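Local coordinates for protein phospholipase C-beta (PLC-beta) (Sepia officinalis, PDB 3QR0) that belongs to the phospholipase C-beta family, joining PH, EF-hand, TIM-barrel and C2 modules in one chain, with a bound calcium ion, at residues K655-Q660 / S762-I767; F687-I692 / Y701-F706. All coordinates share one frame; numbering follows the deposited sequence.

How the contacts relate
Both contacts lie in the C2 region, their centres about 10 Å apart. Contact 1 is buried and made largely of backbone hydrogen bonds between two neighbouring strands of one antiparallel sheet. Contact 2 is only partly buried; it brings the end of strand 686-688, which belongs to the second sheet, against the loop leading into strand 706-711 of the first, and relies mainly on side chains: two phenylalanines in mutual CH-pi contact, a salt bridge and a tyrosine. Segment 655-660 is the common ground, since Lys655 NZ reaches Glu703 O, Ile657 O probably accepts from Asp702 N, and Ala659 packs on Tyr701. In sequence, both segments of contact 2 fall between the two strands of contact 1.

Contact 1. Residues K655-Q660 / S762-I767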
loop_
_atom_site.group_PDB
_atom_site.type_symbol
_atom_site.label_atom_id
_atom_site.label_comp_id
_atom_site.label_asym_id
_atom_site.label_seq_id
_atom_site.Cartn_x
_atom_site.Cartn_y
_atom_site.Cartn_z
ATOM N N LYS A 655 0.948 -17.658 15.521
ATOM C CA LYS A 655 1.579 -18.937 15.236
ATOM C C LYS A 655 1.730 -19.080 13.726
ATOM O O LYS A 655 0.733 -19.118 13.006
ATOM C CB LYS A 655 0.729 -20.081 15.793
ATOM C CG LYS A 655 1.349 -21.457 15.623
ATOM C CD LYS A 655 0.395 -22.557 16.058
ATOM C CE LYS A 655 0.993 -23.936 15.813
ATOM N NZ LYS A 655 2.324 -24.102 16.475
ATOM N N ILE A 656 2.974 -19.146 13.252
ATOM C CA ILE A 656 3.259 -19.370 11.837
ATOM C C ILE A 656 3.243 -20.871 11.569
ATOM O O ILE A 656 4.084 -21.611 12.085
ATOM C CB ILE A 656 4.632 -18.778 11.425
ATOM C CG1 ILE A 656 4.690 -17.275 11.720
ATOM C CG2 ILE A 656 4.919 -19.035 9.934
ATOM C CD1 ILE A 656 3.649 -16.443 10.973
ATOM N N ILE A 657 2.284 -21.319 10.764
ATOM C CA ILE A 657 2.058 -22.748 10.549
ATOM C C ILE A 657 2.723 -23.228 9.265
ATOM O O ILE A 657 3.527 -24.164 9.287
ATOM C CB ILE A 657 0.546 -23.068 10.519
ATOM C CG1 ILE A 657 -0.087 -22.746 11.880
ATOM C CG2 ILE A 657 0.303 -24.530 10.193
ATOM C CD1 ILE A 657 -1.597 -22.745 11.859
ATOM N N SER A 658 2.398 -22.579 8.152
ATOM C CA SER A 658 2.922 -22.985 6.857
ATOM C C SER A 658 2.891 -21.834 5.858
ATOM O O SER A 658 2.417 -20.745 6.167
ATOM C CB SER A 658 2.112 -24.164 6.315
ATOM O OG SER A 658 0.783 -23.774 6.017
ATOM N N ALA A 659 3.419 -22.087 4.667
ATOM C CA ALA A 659 3.333 -21.140 3.560
ATOM C C ALA A 659 3.101 -21.886 2.260
ATOM O O ALA A 659 3.421 -23.066 2.154
ATOM C CB ALA A 659 4.594 -20.290 3.471
ATOM N N GLN A 660 2.520 -21.191 1.285
ATOM C CA GLN A 660 2.230 -21.768 -0.019
ATOM C C GLN A 660 2.791 -20.898 -1.134
ATOM O O GLN A 660 2.694 -19.673 -1.080
ATOM C CB GLN A 660 0.722 -21.921 -0.224
ATOM C CG GLN A 660 0.033 -22.821 0.807
ATOM C CD GLN A 660 -0.247 -22.114 2.114
ATOM O OE1 GLN A 660 -0.784 -21.001 2.130
ATOM N NE2 GLN A 660 0.118 -22.753 3.226
ATOM N N SER A 762 1.551 -17.143 -0.001
ATOM C CA SER A 762 0.759 -16.935 1.206
ATOM C C SER A 762 1.398 -17.609 2.413
ATOM O O SER A 762 2.109 -18.600 2.275
ATOM C CB SER A 762 -0.649 -17.512 1.034
ATOM O OG SER A 762 -1.281 -17.028 -0.142
ATOM N N VAL A 763 1.138 -17.049 3.588
ATOM C CA VAL A 763 1.447 -17.704 4.856
ATOM C C VAL A 763 0.123 -18.127 5.481
ATOM O O VAL A 763 -0.862 -17.388 5.414
ATOM C CB VAL A 763 2.227 -16.767 5.805
ATOM C CG1 VAL A 763 2.264 -17.328 7.232
ATOM C CG2 VAL A 763 3.647 -16.561 5.288
ATOM N N PHE A 764 0.096 -19.323 6.058
ATOM C CA PHE A 764 -1.041 -19.788 6.842
ATOM C C PHE A 764 -0.644 -19.700 8.318
ATOM O O PHE A 764 0.416 -20.207 8.718
ATOM C CB PHE A 764 -1.416 -21.215 6.439
ATOM C CG PHE A 764 -2.619 -21.766 7.157
ATOM C CD1 PHE A 764 -3.878 -21.203 6.969
ATOM C CD2 PHE A 764 -2.498 -22.865 8.001
ATOM C CE1 PHE A 764 -4.995 -21.714 7.622
ATOM C CE2 PHE A 764 -3.610 -23.386 8.658
ATOM C CZ PHE A 764 -4.861 -22.806 8.473
ATOM N N ALA A 765 -1.480 -19.031 9.111
ATOM C CA ALA A 765 -1.167 -18.751 10.513
ATOM C C ALA A 765 -2.408 -18.853 11.398
ATOM O O ALA A 765 -3.540 -18.797 10.907
ATOM C CB ALA A 765 -0.560 -17.354 10.634
ATOM N N HIS A 766 -2.189 -19.005 12.703
ATOM C CA HIS A 766 -3.253 -18.836 13.685
ATOM C C HIS A 766 -2.988 -17.566 14.488
ATOM O O HIS A 766 -1.865 -17.329 14.948
ATOM C CB HIS A 766 -3.367 -20.028 14.630
ATOM C CG HIS A 766 -4.546 -19.945 15.553
ATOM N ND1 HIS A 766 -4.489 -19.321 16.781
ATOM C CD2 HIS A 766 -5.817 -20.393 15.418
ATOM C CE1 HIS A 766 -5.672 -19.398 17.367
ATOM N NE2 HIS A 766 -6.496 -20.042 16.559
ATOM N N ILE A 767 -4.034 -16.768 14.660
ATOM C CA ILE A 767 -3.928 -15.465 15.301
ATOM C C ILE A 767 -4.839 -15.418 16.517
ATOM O O ILE A 767 -6.034 -15.691 16.416
ATOM C CB ILE A 767 -4.334 -14.341 14.333
ATOM C CG1 ILE A 767 -3.436 -14.358 13.096
ATOM C CG2 ILE A 767 -4.286 -12.972 15.043
ATOM C CD1 ILE A 767 -3.848 -13.368 12.025
#
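Phe764 O takes two N-H groups from the adjacent strand, Ile657 N at 3.0 Å and Ser658 N at 3.1 Å, the signature of a classic beta bulge in this antiparallel C2-domain sheet. The extra residue shifts the register by one between the Ile656-Ala765 and Ser658-Phe764 pairs. Regular pairing resumes on both sides: Lys655 and His766 exchange two backbone bonds, as do Gln660 and Ser762, while Phe764 N gives a bond to Ser658 O from above the carbonyl plane.

Apolar contacts divide between the faces. Ile656, Ala659, Val763 and Ala765 share one, where Ile656 CD1 meets Val763 CG1 at 4.1 Å and strand 718-725 of the second sheet packs against Ile656 and Val763. On the other face, with CG anti to the backbone N (chi1 -178°), the Phe764 ring lies alongside Ile657 and under helix 230-238; Arg228 makes a cation-pi contact with it.

Polar groups on that face have partners outside the sheet: Ser658 OG bonds to Glu230 of helix 230-238 and Gln660 OE1 to Gln151 of helix 151-165. Within the strand pair, Ser658 OG also lies against Phe764 CB at 3.4 Å.

Contact 2. Residues F687-I692 / Y701-F706; sequences FKTKII and YDEKVF
Phe687 and Phe706 face each other where the two backbones run wider apart than in a paired sheet: Phe687 CA and Phe706 CA are separated by 6.6 Å, Thr689 CA and Glu703 CA by 6.0 Å. Segment 687-692 begins in a weakly bonded strand and continues as a loop; segment 701-706 is irregular until Phe706. Lys690 N nevertheless reaches across to the Glu703 carboxylate, with OE1 at 3.0 Å and a nearly straight N-H...O angle of 172°.

The same oxygen receives Lys690 NZ in a salt bridge, also at 3.0 Å. Main-chain and side-chain nitrogens approach OE1 from opposite faces of the carboxylate plane, so one lysine clasps a single oxygen from both sides. Bends at chi3 (73°) and chi4 (60°) fold the lysine chain back, letting NZ bond to Tyr701 O as well, at 2.7 Å. This pairing probably stabilises the charged forms of both side chains.

The two phenylalanine rings are near parallel but slid apart, with little overlap. Each places its CB over the other's centre: Phe687 CB is 3.5 Å from the Phe706 centroid, and Phe706 CB 3.7 Å from that of Phe687. The contact is thus a reciprocal CH-pi one, with the two CD2 atoms also meeting. Between the aromatic and charged groups, Thr689 CG2 rests against Glu703 CB and CG, while Thr689 OG1 donates to Lys690 O and accepts from Val671 N. Beyond, Ile692 CG1 meets Tyr701 CD1 at 3.5 Å.

The contact bridges the two sheets of the C2 beta sandwich. Tyr701 and Phe706 reach strand 669-676, packing on Val671 and Val673 respectively, and Tyr701 OH bonds to Ser669; the backbones of Asp702, Glu703 and Phe706 bond to strand 650-660.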
loop_
_atom_site.group_PDB
_atom_site.type_symbol
_atom_site.label_atom_id
_atom_site.label_comp_id
_atom_site.label_asym_id
_atom_site.label_seq_id
_atom_site.Cartn_x
_atom_site.Cartn_y
_atom_site.Cartn_z
ATOM N N PHE A 687 11.355 -12.556 16.816
ATOM C CA PHE A 687 10.644 -13.769 16.424
ATOM C C PHE A 687 10.982 -14.229 15.007
ATOM O O PHE A 687 10.721 -13.521 14.035
ATOM C CB PHE A 687 9.139 -13.537 16.510
ATOM C CG PHE A 687 8.634 -13.289 17.900
ATOM C CD1 PHE A 687 7.894 -12.154 18.190
ATOM C CD2 PHE A 687 8.880 -14.202 18.919
ATOM C CE1 PHE A 687 7.408 -11.931 19.475
ATOM C CE2 PHE A 687 8.403 -13.979 20.203
ATOM C CZ PHE A 687 7.670 -12.844 20.479
ATOM N N LYS A 688 11.534 -15.431 14.900
ATOM C CA LYS A 688 11.932 -16.002 13.621
ATOM C C LYS A 688 11.670 -17.505 13.640
ATOM O O LYS A 688 12.048 -18.175 14.593
ATOM C CB LYS A 688 13.419 -15.729 13.390
ATOM C CG LYS A 688 13.990 -16.302 12.102
ATOM C CD LYS A 688 15.454 -15.915 11.951
ATOM C CE LYS A 688 16.173 -16.811 10.971
ATOM N NZ LYS A 688 17.566 -16.339 10.739
ATOM N N THR A 689 11.039 -18.030 12.591
ATOM C CA THR A 689 10.771 -19.464 12.500
ATOM C C THR A 689 12.037 -20.234 12.177
ATOM O O THR A 689 13.047 -19.653 11.794
ATOM C CB THR A 689 9.754 -19.809 11.384
ATOM O OG1 THR A 689 10.301 -19.454 10.104
ATOM C CG2 THR A 689 8.432 -19.084 11.607
ATOM N N LYS A 690 11.956 -21.550 12.318
ATOM C CA LYS A 690 12.944 -22.440 11.744
ATOM C C LYS A 690 12.983 -22.275 10.223
ATOM O O LYS A 690 12.039 -21.770 9.609
ATOM C CB LYS A 690 12.630 -23.901 12.102
ATOM C CG LYS A 690 11.325 -24.454 11.498
ATOM C CD LYS A 690 11.110 -25.928 11.866
ATOM C CE LYS A 690 10.713 -26.118 13.328
ATOM N NZ LYS A 690 9.440 -25.421 13.668
ATOM N N ILE A 691 14.076 -22.725 9.623
ATOM C CA ILE A 691 14.217 -22.728 8.177
ATOM C C ILE A 691 13.660 -24.028 7.609
ATOM O O ILE A 691 13.996 -25.111 8.079
ATOM C CB ILE A 691 15.686 -22.584 7.753
ATOM C CG1 ILE A 691 16.167 -21.151 8.006
ATOM C CG2 ILE A 691 15.857 -22.958 6.277
ATOM C CD1 ILE A 691 17.675 -21.013 8.068
ATOM N N ILE A 692 12.805 -23.919 6.599
ATOM C CA ILE A 692 12.392 -25.094 5.850
ATOM C C ILE A 692 13.203 -25.094 4.565
ATOM O O ILE A 692 13.133 -24.146 3.778
ATOM C CB ILE A 692 10.881 -25.102 5.570
ATOM C CG1 ILE A 692 10.101 -25.150 6.891
ATOM C CG2 ILE A 692 10.510 -26.300 4.709
ATOM C CD1 ILE A 692 10.316 -26.443 7.695
ATOM N N TYR A 701 6.229 -24.987 8.574
ATOM C CA TYR A 701 7.075 -24.502 9.671
ATOM C C TYR A 701 6.643 -25.096 11.005
ATOM O O TYR A 701 7.483 -25.515 11.801
ATOM C CB TYR A 701 7.056 -22.969 9.758
ATOM C CG TYR A 701 7.359 -22.280 8.449
ATOM C CD1 TYR A 701 8.673 -22.144 7.989
ATOM C CD2 TYR A 701 6.335 -21.780 7.661
ATOM C CE1 TYR A 701 8.946 -21.514 6.778
ATOM C CE2 TYR A 701 6.599 -21.152 6.453
ATOM C CZ TYR A 701 7.900 -21.022 6.015
ATOM O OH TYR A 701 8.140 -20.398 4.811
ATOM N N ASP A 702 5.331 -25.127 11.241
ATOM C CA ASP A 702 4.769 -25.613 12.496
ATOM C C ASP A 702 5.537 -25.028 13.682
ATOM O O ASP A 702 6.062 -25.756 14.532
ATOM C CB ASP A 702 4.794 -27.146 12.528
ATOM C CG ASP A 702 4.034 -27.722 13.709
ATOM O OD1 ASP A 702 3.063 -27.091 14.175
ATOM O OD2 ASP A 702 4.412 -28.810 14.167
ATOM N N GLU A 703 5.613 -23.704 13.719
ATOM C CA GLU A 703 6.430 -23.009 14.705
ATOM C C GLU A 703 5.646 -22.779 15.982
ATOM O O GLU A 703 4.444 -22.529 15.938
ATOM C CB GLU A 703 6.908 -21.668 14.151
ATOM C CG GLU A 703 8.032 -21.013 14.954
ATOM C CD GLU A 703 9.331 -21.805 14.928
ATOM O OE1 GLU A 703 9.627 -22.458 13.904
ATOM O OE2 GLU A 703 10.065 -21.766 15.940
ATOM N N LYS A 704 6.333 -22.873 17.117
ATOM C CA LYS A 704 5.754 -22.498 18.397
ATOM C C LYS A 704 5.266 -21.049 18.313
ATOM O O LYS A 704 5.899 -20.210 17.668
ATOM C CB LYS A 704 6.789 -22.658 19.517
ATOM C CG LYS A 704 6.326 -22.202 20.904
ATOM C CD LYS A 704 5.149 -23.031 21.415
ATOM C CE LYS A 704 4.589 -22.486 22.725
ATOM N NZ LYS A 704 3.215 -23.018 23.002
ATOM N N VAL A 705 4.139 -20.768 18.958
ATOM C CA VAL A 705 3.505 -19.456 18.867
ATOM C C VAL A 705 4.416 -18.311 19.333
ATOM O O VAL A 705 5.184 -18.459 20.289
ATOM C CB VAL A 705 2.176 -19.422 19.667
ATOM C CG1 VAL A 705 2.425 -19.660 21.155
ATOM C CG2 VAL A 705 1.452 -18.112 19.438
ATOM N N PHE A 706 4.334 -17.186 18.624
ATOM C CA PHE A 706 4.996 -15.951 19.016
ATOM C C PHE A 706 3.994 -15.114 19.815
ATOM O O PHE A 706 2.926 -14.781 19.311
ATOM C CB PHE A 706 5.438 -15.144 17.789
ATOM C CG PHE A 706 6.389 -15.867 16.861
ATOM C CD1 PHE A 706 6.253 -15.733 15.479
ATOM C CD2 PHE A 706 7.431 -16.642 17.350
ATOM C CE1 PHE A 706 7.137 -16.373 14.609
ATOM C CE2 PHE A 706 8.313 -17.283 16.485
ATOM C CZ PHE A 706 8.162 -17.150 15.116
#